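Local coordinates for protein terminal oxygenase component of carbazole 1,9a-dioxygenase (Sphingomonas, PDB 3GKQ) that serves as the terminal oxygenase of carbazole 1,9a-dioxygenase, carrying a [2Fe-2S] cluster and non-heme iron and probably adding dioxygen to carbazole, at residues A[88-93]-A[99-104]. Sequence-based numbering, arbitrary orientation.
Sequences KATISC and TYRWDN. With FES (Fe2/s2 (inorganic) cluster), chain H.
The indole of W102 has I91 against one face: CG2 sits above it toward the rim, and CB comes to 3.7 Å from CZ2. The guanidinium of R101 has the A89 methyl over one face, CB 3.5 Å from NH1. Water 2 shares that face. At the edge, D103 OD2 lies in the guanidinium plane, 2.7 Å from R101 NH2. NE reaches OD1, making the salt bridge side-on. A bend at chi3 (60°) folds the R101 chain back to D103. NH1 salt-bridges E245 of the second subunit. A lysine in place of R101 has no second nitrogen to grip with and would probably leave D103 or E245 without its mate and A89 without its flat neighbour. I91 O lies at the edge of the Y100 ring.

In the antiparallel ladder, the hydrogen bonds I91 N to Y100 O and Y100 N to I91 O are both 2.9 Å. W102 N donates to A89 O at 3.0 Å, and water 2 links that same oxygen to D103 N. Water 1 accepts from W102 NE1 near K88 O and T90 O. T99 CG2 lies 3.3 Å from T90 OG1, which bonds to S87. S92 OG is 2.7 Å from T99 OG1, which is hydrogen-bonded to G97 O.

The hairpin carries one half of the Rieske cluster site: C93 SG binds FE1 at 2.3 Å, and C72 binds the same iron. Y100 OH bonds to L73 N. I91 and W102 pack on strands 54-61 and 64-69. T90, S92 and T99 face I244 of the second subunit. Strand 98-101 lies between 90-92 and 107-110 in a three-stranded sheet.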
ATOM      1  N   LYS A  88      30.615  23.763 -14.625  1.00 36.94           N
ATOM      2  CA  LYS A  88      29.411  24.363 -15.183  1.00 36.89           C
ATOM      3  C   LYS A  88      28.612  23.465 -16.128  1.00 35.34           C
ATOM      4  O   LYS A  88      27.384  23.443 -16.085  1.00 35.36           O
ATOM      5  CB  LYS A  88      29.778  25.650 -15.930  1.00 38.72           C
ATOM      6  CG  LYS A  88      28.605  26.320 -16.623  1.00 42.59           C
ATOM      7  CD  LYS A  88      29.064  27.303 -17.697  1.00 47.49           C
ATOM      8  CE  LYS A  88      29.710  26.581 -18.884  1.00 50.76           C
ATOM      9  NZ  LYS A  88      28.786  25.599 -19.552  1.00 50.86           N
ATOM     10  N   ALA A  89      29.313  22.732 -16.982  1.00 33.12           N
ATOM     11  CA  ALA A  89      28.666  21.887 -17.975  1.00 33.43           C
ATOM     12  C   ALA A  89      28.328  20.459 -17.562  1.00 32.98           C
ATOM     13  O   ALA A  89      27.775  19.709 -18.363  1.00 32.88           O
ATOM     14  CB  ALA A  89      29.526  21.854 -19.240  1.00 32.41           C
ATOM     15  N   THR A  90      28.636  20.077 -16.328  1.00 31.25           N
ATOM     16  CA  THR A  90      28.378  18.704 -15.921  1.00 30.60           C
ATOM     17  C   THR A  90      27.753  18.492 -14.552  1.00 29.27           C
ATOM     18  O   THR A  90      27.613  19.414 -13.750  1.00 28.78           O
ATOM     19  CB  THR A  90      29.680  17.878 -15.922  1.00 29.91           C
ATOM     20  OG1 THR A  90      30.510  18.310 -14.839  1.00 31.05           O
ATOM     21  CG2 THR A  90      30.432  18.049 -17.229  1.00 30.36           C
ATOM     22  N   ILE A  91      27.381  17.241 -14.312  1.00 29.04           N
ATOM     23  CA  ILE A  91      26.834  16.810 -13.040  1.00 26.93           C
ATOM     24  C   ILE A  91      27.603  15.537 -12.722  1.00 26.21           C
ATOM     25  O   ILE A  91      27.877  14.733 -13.617  1.00 27.31           O
ATOM     26  CB  ILE A  91      25.314  16.499 -13.118  1.00 28.59           C
ATOM     27  CG1 ILE A  91      24.835  15.955 -11.765  1.00 28.28           C
ATOM     28  CG2 ILE A  91      25.031  15.485 -14.221  1.00 27.49           C
ATOM     29  CD1 ILE A  91      23.315  15.825 -11.644  1.00 30.62           C
ATOM     30  N   SER A  92      27.977  15.366 -11.461  1.00 26.10           N
ATOM     31  CA  SER A  92      28.714  14.182 -11.046  1.00 26.96           C
ATOM     32  C   SER A  92      27.847  13.375 -10.086  1.00 27.65           C
ATOM     33  O   SER A  92      27.302  13.924  -9.123  1.00 27.91           O
ATOM     34  CB  SER A  92      30.024  14.577 -10.341  1.00 28.23           C
ATOM     35  OG  SER A  92      30.872  15.338 -11.190  1.00 27.88           O
ATOM     36  N   CYS A  93      27.715  12.077 -10.351  1.00 27.33           N
ATOM     37  CA  CYS A  93      26.923  11.216  -9.482  1.00 26.37           C
ATOM     38  C   CYS A  93      27.510  11.263  -8.085  1.00 26.57           C
ATOM     39  O   CYS A  93      28.732  11.188  -7.901  1.00 27.39           O
ATOM     40  CB  CYS A  93      26.918   9.769  -9.977  1.00 24.50           C
ATOM     41  SG  CYS A  93      25.890   8.658  -8.949  1.00 26.43           S
ATOM     42  N   THR A  99      30.822  11.372 -14.079  1.00 27.14           N
ATOM     43  CA  THR A  99      30.459  12.726 -14.490  1.00 27.63           C
ATOM     44  C   THR A  99      29.950  12.842 -15.921  1.00 27.71           C
ATOM     45  O   THR A  99      30.614  12.413 -16.862  1.00 28.22           O
ATOM     46  CB  THR A  99      31.676  13.655 -14.276  1.00 28.18           C
ATOM     47  OG1 THR A  99      32.079  13.572 -12.903  1.00 29.87           O
ATOM     48  CG2 THR A  99      31.339  15.100 -14.617  1.00 26.02           C
ATOM     49  N   TYR A 100      28.767  13.438 -16.065  1.00 28.60           N
ATOM     50  CA  TYR A 100      28.117  13.592 -17.364  1.00 27.24           C
ATOM     51  C   TYR A 100      27.847  15.045 -17.746  1.00 27.09           C
ATOM     52  O   TYR A 100      27.571  15.877 -16.887  1.00 27.39           O
ATOM     53  CB  TYR A 100      26.764  12.860 -17.372  1.00 28.04           C
ATOM     54  CG  TYR A 100      26.750  11.481 -16.736  1.00 27.41           C
ATOM     55  CD1 TYR A 100      26.632  11.326 -15.354  1.00 26.74           C
ATOM     56  CD2 TYR A 100      26.814  10.334 -17.524  1.00 25.06           C
ATOM     57  CE1 TYR A 100      26.570  10.050 -14.775  1.00 26.39           C
ATOM     58  CE2 TYR A 100      26.755   9.062 -16.958  1.00 25.98           C
ATOM     59  CZ  TYR A 100      26.631   8.925 -15.589  1.00 25.58           C
ATOM     60  OH  TYR A 100      26.562   7.663 -15.042  1.00 24.82           O
ATOM     61  N   ARG A 101      27.898  15.334 -19.043  1.00 27.37           N
ATOM     62  CA  ARG A 101      27.606  16.679 -19.533  1.00 28.89           C
ATOM     63  C   ARG A 101      26.097  16.821 -19.711  1.00 30.93           C
ATOM     64  O   ARG A 101      25.430  15.891 -20.184  1.00 29.06           O
ATOM     65  CB  ARG A 101      28.280  16.931 -20.886  1.00 31.58           C
ATOM     66  CG  ARG A 101      29.794  17.157 -20.840  1.00 32.48           C
ATOM     67  CD  ARG A 101      30.314  17.488 -22.236  1.00 34.06           C
ATOM     68  NE  ARG A 101      29.700  18.699 -22.781  1.00 32.58           N
ATOM     69  CZ  ARG A 101      30.137  19.938 -22.556  1.00 34.87           C
ATOM     70  NH1 ARG A 101      31.204  20.147 -21.797  1.00 34.35           N
ATOM     71  NH2 ARG A 101      29.501  20.974 -23.086  1.00 33.69           N
ATOM     72  N   TRP A 102      25.566  17.986 -19.350  1.00 30.61           N
ATOM     73  CA  TRP A 102      24.141  18.246 -19.484  1.00 31.33           C
ATOM     74  C   TRP A 102      23.681  18.296 -20.936  1.00 33.33           C
ATOM     75  O   TRP A 102      22.603  17.795 -21.266  1.00 32.66           O
ATOM     76  CB  TRP A 102      23.758  19.572 -18.819  1.00 29.49           C
ATOM     77  CG  TRP A 102      23.826  19.569 -17.329  1.00 30.19           C
ATOM     78  CD1 TRP A 102      24.822  20.085 -16.549  1.00 29.55           C
ATOM     79  CD2 TRP A 102      22.847  19.035 -16.428  1.00 31.45           C
ATOM     80  NE1 TRP A 102      24.523  19.909 -15.216  1.00 29.50           N
ATOM     81  CE2 TRP A 102      23.315  19.265 -15.113  1.00 30.69           C
ATOM     82  CE3 TRP A 102      21.616  18.381 -16.603  1.00 32.96           C
ATOM     83  CZ2 TRP A 102      22.599  18.865 -13.980  1.00 32.39           C
ATOM     84  CZ3 TRP A 102      20.901  17.982 -15.470  1.00 32.30           C
ATOM     85  CH2 TRP A 102      21.397  18.226 -14.179  1.00 31.70           C
ATOM     86  N   ASP A 103      24.491  18.895 -21.808  1.00 33.28           N
ATOM     87  CA  ASP A 103      24.089  19.027 -23.202  1.00 34.33           C
ATOM     88  C   ASP A 103      24.013  17.746 -24.025  1.00 33.95           C
ATOM     89  O   ASP A 103      23.176  17.650 -24.920  1.00 34.41           O
ATOM     90  CB  ASP A 103      24.955  20.077 -23.929  1.00 36.16           C
ATOM     91  CG  ASP A 103      26.435  19.728 -23.956  1.00 37.80           C
ATOM     92  OD1 ASP A 103      26.833  18.656 -23.457  1.00 38.13           O
ATOM     93  OD2 ASP A 103      27.209  20.548 -24.495  1.00 38.31           O
ATOM     94  N   ASN A 104      24.852  16.760 -23.730  1.00 32.92           N
ATOM     95  CA  ASN A 104      24.810  15.518 -24.497  1.00 32.50           C
ATOM     96  C   ASN A 104      24.813  14.244 -23.654  1.00 30.73           C
ATOM     97  O   ASN A 104      24.886  13.144 -24.196  1.00 29.89           O
ATOM     98  CB  ASN A 104      25.974  15.468 -25.501  1.00 34.30           C
ATOM     99  CG  ASN A 104      27.335  15.546 -24.828  1.00 35.53           C
ATOM    100  OD1 ASN A 104      27.475  15.259 -23.638  1.00 33.75           O
ATOM    101  ND2 ASN A 104      28.352  15.925 -25.598  1.00 36.66           N
TER
HETATM  102 FE1  FES H 502      26.600   6.719  -9.942  1.00 26.76          FE
HETATM  103 FE2  FES H 502      28.407   4.786  -9.138  1.00 26.49          FE
HETATM  104  S1  FES H 502      28.914   6.752 -10.026  1.00 32.07           S
HETATM  105  S2  FES H 502      26.095   4.780  -8.975  1.00 27.79           S
HETATM  106  O   HOH W   1      26.424  22.002 -13.956  1.00 35.93           O
HETATM  107  O   HOH W   2      26.692  20.423 -20.678  1.00 34.02           O